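Local coordinates for protein NAD(P)H dehydrogenase (quinone) (Deinococcus radiodurans, PDB 1YDG) that uses FMN to catalyse the reduction of quinones to quinols with NADH or NADPH, working as a homotetrameric flavoprotein of the WrbA family, at residues V7-V12 with A36-L41. Residues are numbered along the deposited sequence; the frame is centred on the assembly and turned at random.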
ATOM      1  N   VAL B   7     -30.967  -0.349  -8.565  1.00 21.80           N
ATOM      2  CA  VAL B   7     -29.576   0.110  -8.508  1.00 20.65           C
ATOM      3  C   VAL B   7     -28.878  -0.169  -9.837  1.00 18.84           C
ATOM      4  O   VAL B   7     -29.013  -1.252 -10.407  1.00 18.37           O
ATOM      5  CB  VAL B   7     -28.797  -0.600  -7.363  1.00 20.33           C
ATOM      6  CG1 VAL B   7     -27.286  -0.336  -7.453  1.00 21.70           C
ATOM      7  CG2 VAL B   7     -29.313  -0.145  -6.022  1.00 21.07           C
ATOM      8  N   LYS B   8     -28.129   0.809 -10.327  1.00 17.92           N
ATOM      9  CA  LYS B   8     -27.392   0.646 -11.584  1.00 16.92           C
ATOM     10  C   LYS B   8     -25.974   0.197 -11.261  1.00 15.63           C
ATOM     11  O   LYS B   8     -25.216   0.947 -10.637  1.00 14.26           O
ATOM     12  CB  LYS B   8     -27.367   1.956 -12.356  1.00 16.78           C
ATOM     13  CG  LYS B   8     -28.739   2.402 -12.851  1.00 17.23           C
ATOM     14  CD  LYS B   8     -28.768   3.894 -13.144  1.00 17.89           C
ATOM     15  CE  LYS B   8     -30.142   4.347 -13.706  1.00 20.08           C
ATOM     16  NZ  LYS B   8     -31.303   3.730 -12.998  1.00 21.69           N
ATOM     17  N   LEU B   9     -25.637  -1.020 -11.696  1.00 14.44           N
ATOM     18  CA  LEU B   9     -24.396  -1.675 -11.345  1.00 14.48           C
ATOM     19  C   LEU B   9     -23.606  -1.940 -12.596  1.00 13.71           C
ATOM     20  O   LEU B   9     -24.089  -2.633 -13.479  1.00 13.43           O
ATOM     21  CB  LEU B   9     -24.685  -3.007 -10.628  1.00 13.86           C
ATOM     22  CG  LEU B   9     -23.515  -3.937 -10.331  1.00 14.13           C
ATOM     23  CD1 LEU B   9     -22.541  -3.361  -9.284  1.00 15.20           C
ATOM     24  CD2 LEU B   9     -23.992  -5.353  -9.906  1.00 14.85           C
ATOM     25  N   ALA B  10     -22.396  -1.392 -12.658  1.00 13.50           N
ATOM     26  CA  ALA B  10     -21.446  -1.662 -13.736  1.00 13.56           C
ATOM     27  C   ALA B  10     -20.326  -2.546 -13.223  1.00 13.77           C
ATOM     28  O   ALA B  10     -19.628  -2.173 -12.268  1.00 13.22           O
ATOM     29  CB  ALA B  10     -20.859  -0.370 -14.265  1.00 13.52           C
ATOM     30  N   ILE B  11     -20.145  -3.696 -13.872  1.00 13.83           N
ATOM     31  CA  ILE B  11     -19.004  -4.588 -13.631  1.00 13.51           C
ATOM     32  C   ILE B  11     -18.037  -4.365 -14.772  1.00 13.34           C
ATOM     33  O   ILE B  11     -18.339  -4.737 -15.913  1.00 13.98           O
ATOM     34  CB  ILE B  11     -19.412  -6.080 -13.620  1.00 13.84           C
ATOM     35  CG1 ILE B  11     -20.651  -6.341 -12.744  1.00 14.89           C
ATOM     36  CG2 ILE B  11     -18.247  -6.965 -13.190  1.00 14.10           C
ATOM     37  CD1 ILE B  11     -20.512  -5.930 -11.325  1.00 16.79           C
ATOM     38  N   VAL B  12     -16.902  -3.729 -14.479  1.00 12.38           N
ATOM     39  CA  VAL B  12     -15.867  -3.427 -15.470  1.00 12.23           C
ATOM     40  C   VAL B  12     -14.670  -4.324 -15.153  1.00 12.04           C
ATOM     41  O   VAL B  12     -14.114  -4.285 -14.037  1.00 11.18           O
ATOM     42  CB  VAL B  12     -15.424  -1.943 -15.440  1.00 12.10           C
ATOM     43  CG1 VAL B  12     -14.339  -1.680 -16.476  1.00 11.90           C
ATOM     44  CG2 VAL B  12     -16.598  -1.029 -15.670  1.00 13.97           C
ATOM     45  N   ALA B  36     -30.596  -5.607  -9.060  1.00 19.87           N
ATOM     46  CA  ALA B  36     -29.944  -4.493  -9.730  1.00 19.67           C
ATOM     47  C   ALA B  36     -30.125  -4.571 -11.242  1.00 19.00           C
ATOM     48  O   ALA B  36     -30.388  -5.634 -11.798  1.00 18.98           O
ATOM     49  CB  ALA B  36     -28.447  -4.465  -9.388  1.00 19.44           C
ATOM     50  N   GLU B  37     -29.989  -3.422 -11.891  1.00 18.99           N
ATOM     51  CA  GLU B  37     -29.814  -3.354 -13.330  1.00 18.35           C
ATOM     52  C   GLU B  37     -28.324  -3.450 -13.609  1.00 17.34           C
ATOM     53  O   GLU B  37     -27.567  -2.600 -13.153  1.00 16.09           O
ATOM     54  CB  GLU B  37     -30.354  -2.027 -13.875  1.00 19.05           C
ATOM     55  CG  GLU B  37     -30.186  -1.896 -15.377  1.00 19.36           C
ATOM     56  CD  GLU B  37     -30.938  -0.730 -15.972  1.00 20.68           C
ATOM     57  OE1 GLU B  37     -31.123   0.298 -15.285  1.00 22.60           O
ATOM     58  OE2 GLU B  37     -31.330  -0.849 -17.157  1.00 23.88           O
ATOM     59  N   VAL B  38     -27.901  -4.470 -14.356  1.00 16.18           N
ATOM     60  CA  VAL B  38     -26.475  -4.758 -14.493  1.00 16.33           C
ATOM     61  C   VAL B  38     -25.929  -4.529 -15.904  1.00 15.70           C
ATOM     62  O   VAL B  38     -26.548  -4.930 -16.891  1.00 15.32           O
ATOM     63  CB  VAL B  38     -26.168  -6.212 -14.072  1.00 16.30           C
ATOM     64  CG1 VAL B  38     -24.673  -6.433 -13.968  1.00 16.34           C
ATOM     65  CG2 VAL B  38     -26.854  -6.550 -12.725  1.00 16.47           C
ATOM     66  N   ARG B  39     -24.769  -3.885 -15.981  1.00 15.05           N
ATOM     67  CA  ARG B  39     -23.927  -3.924 -17.186  1.00 14.96           C
ATOM     68  C   ARG B  39     -22.655  -4.702 -16.894  1.00 14.47           C
ATOM     69  O   ARG B  39     -21.911  -4.345 -15.997  1.00 15.15           O
ATOM     70  CB  ARG B  39     -23.544  -2.524 -17.668  1.00 14.15           C
ATOM     71  CG  ARG B  39     -24.727  -1.718 -18.098  1.00 15.94           C
ATOM     72  CD  ARG B  39     -24.304  -0.377 -18.672  1.00 15.31           C
ATOM     73  NE  ARG B  39     -25.476   0.368 -19.094  1.00 16.28           N
ATOM     74  CZ  ARG B  39     -25.493   1.659 -19.405  1.00 15.67           C
ATOM     75  NH1 ARG B  39     -24.379   2.381 -19.392  1.00 16.21           N
ATOM     76  NH2 ARG B  39     -26.642   2.217 -19.757  1.00 16.52           N
ATOM     77  N   LEU B  40     -22.415  -5.749 -17.673  1.00 14.04           N
ATOM     78  CA  LEU B  40     -21.143  -6.438 -17.725  1.00 14.06           C
ATOM     79  C   LEU B  40     -20.349  -5.887 -18.897  1.00 13.62           C
ATOM     80  O   LEU B  40     -20.791  -5.971 -20.043  1.00 14.63           O
ATOM     81  CB  LEU B  40     -21.388  -7.930 -17.920  1.00 14.47           C
ATOM     82  CG  LEU B  40     -20.201  -8.869 -18.110  1.00 13.79           C
ATOM     83  CD1 LEU B  40     -19.327  -8.799 -16.902  1.00 15.32           C
ATOM     84  CD2 LEU B  40     -20.710 -10.292 -18.328  1.00 15.24           C
ATOM     85  N   LEU B  41     -19.177  -5.335 -18.601  1.00 13.11           N
ATOM     86  CA  LEU B  41     -18.399  -4.522 -19.539  1.00 12.80           C
ATOM     87  C   LEU B  41     -16.940  -4.930 -19.516  1.00 12.87           C
ATOM     88  O   LEU B  41     -16.291  -4.951 -18.462  1.00 12.23           O
ATOM     89  CB  LEU B  41     -18.504  -3.047 -19.147  1.00 12.96           C
ATOM     90  CG  LEU B  41     -19.927  -2.492 -19.078  1.00 12.77           C
ATOM     91  CD1 LEU B  41     -19.946  -1.272 -18.188  1.00 13.45           C
ATOM     92  CD2 LEU B  41     -20.452  -2.179 -20.461  1.00 12.30           C
TER
HETATM   93  O   HOH W   1     -32.147   1.324 -12.984  1.00 30.05           O
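Five backbone hydrogen bonds join Val7-Val12 to Ala36-Leu41, whose strands 8-12 and 37-41 run parallel, their axes 16° apart. Glu37 N, Arg39 N and Leu41 N donate to Val7 O, Leu9 O and Ile11 O, while Leu9 N and Ile11 N return bonds to Glu37 O and Arg39 O. The central three are nearly straight; those from Glu37 N and Leu41 N, at the two ends, have N-H...O angles of about 147°. Val38 CA also approaches Leu9 O, at 3.4 Å, in a CA-H...O contact, one of three along the pair. Lys8 and Glu37 run side by side on one face, but Lys8 NZ stays 4.1 Å from Glu37 OE1, beyond a salt bridge; a water spans the pair, accepting from Lys8 NZ at a doubtfully short 2.5 Å and donating to Glu37 OE1 at 2.7 Å. Farther along this face, Leu41 CG lies beside its own backbone N (chi1 -57°), which helps bring CD1 to 4.1 Å from Ala10 CB and 4.2 Å from Val12 CG2. On the other face Leu9 CD2 meets Val38 CG2, and Ile11 CG1 meets Val38 CG1, both at 4.2 Å. Helix 19-33, the crossover of this beta-alpha-beta unit of the flavodoxin-like fold, packs on Ile11, Val38 and Leu40, and helix 180-204 on Val7, Leu9 and Ala36. Helix 73-78 lies against the Lys8-Glu37 face, where Arg39 salt-bridges Asp75 and makes a cation-pi contact with Trp78; strand 81-89 pairs with the other edge of strand 8-13.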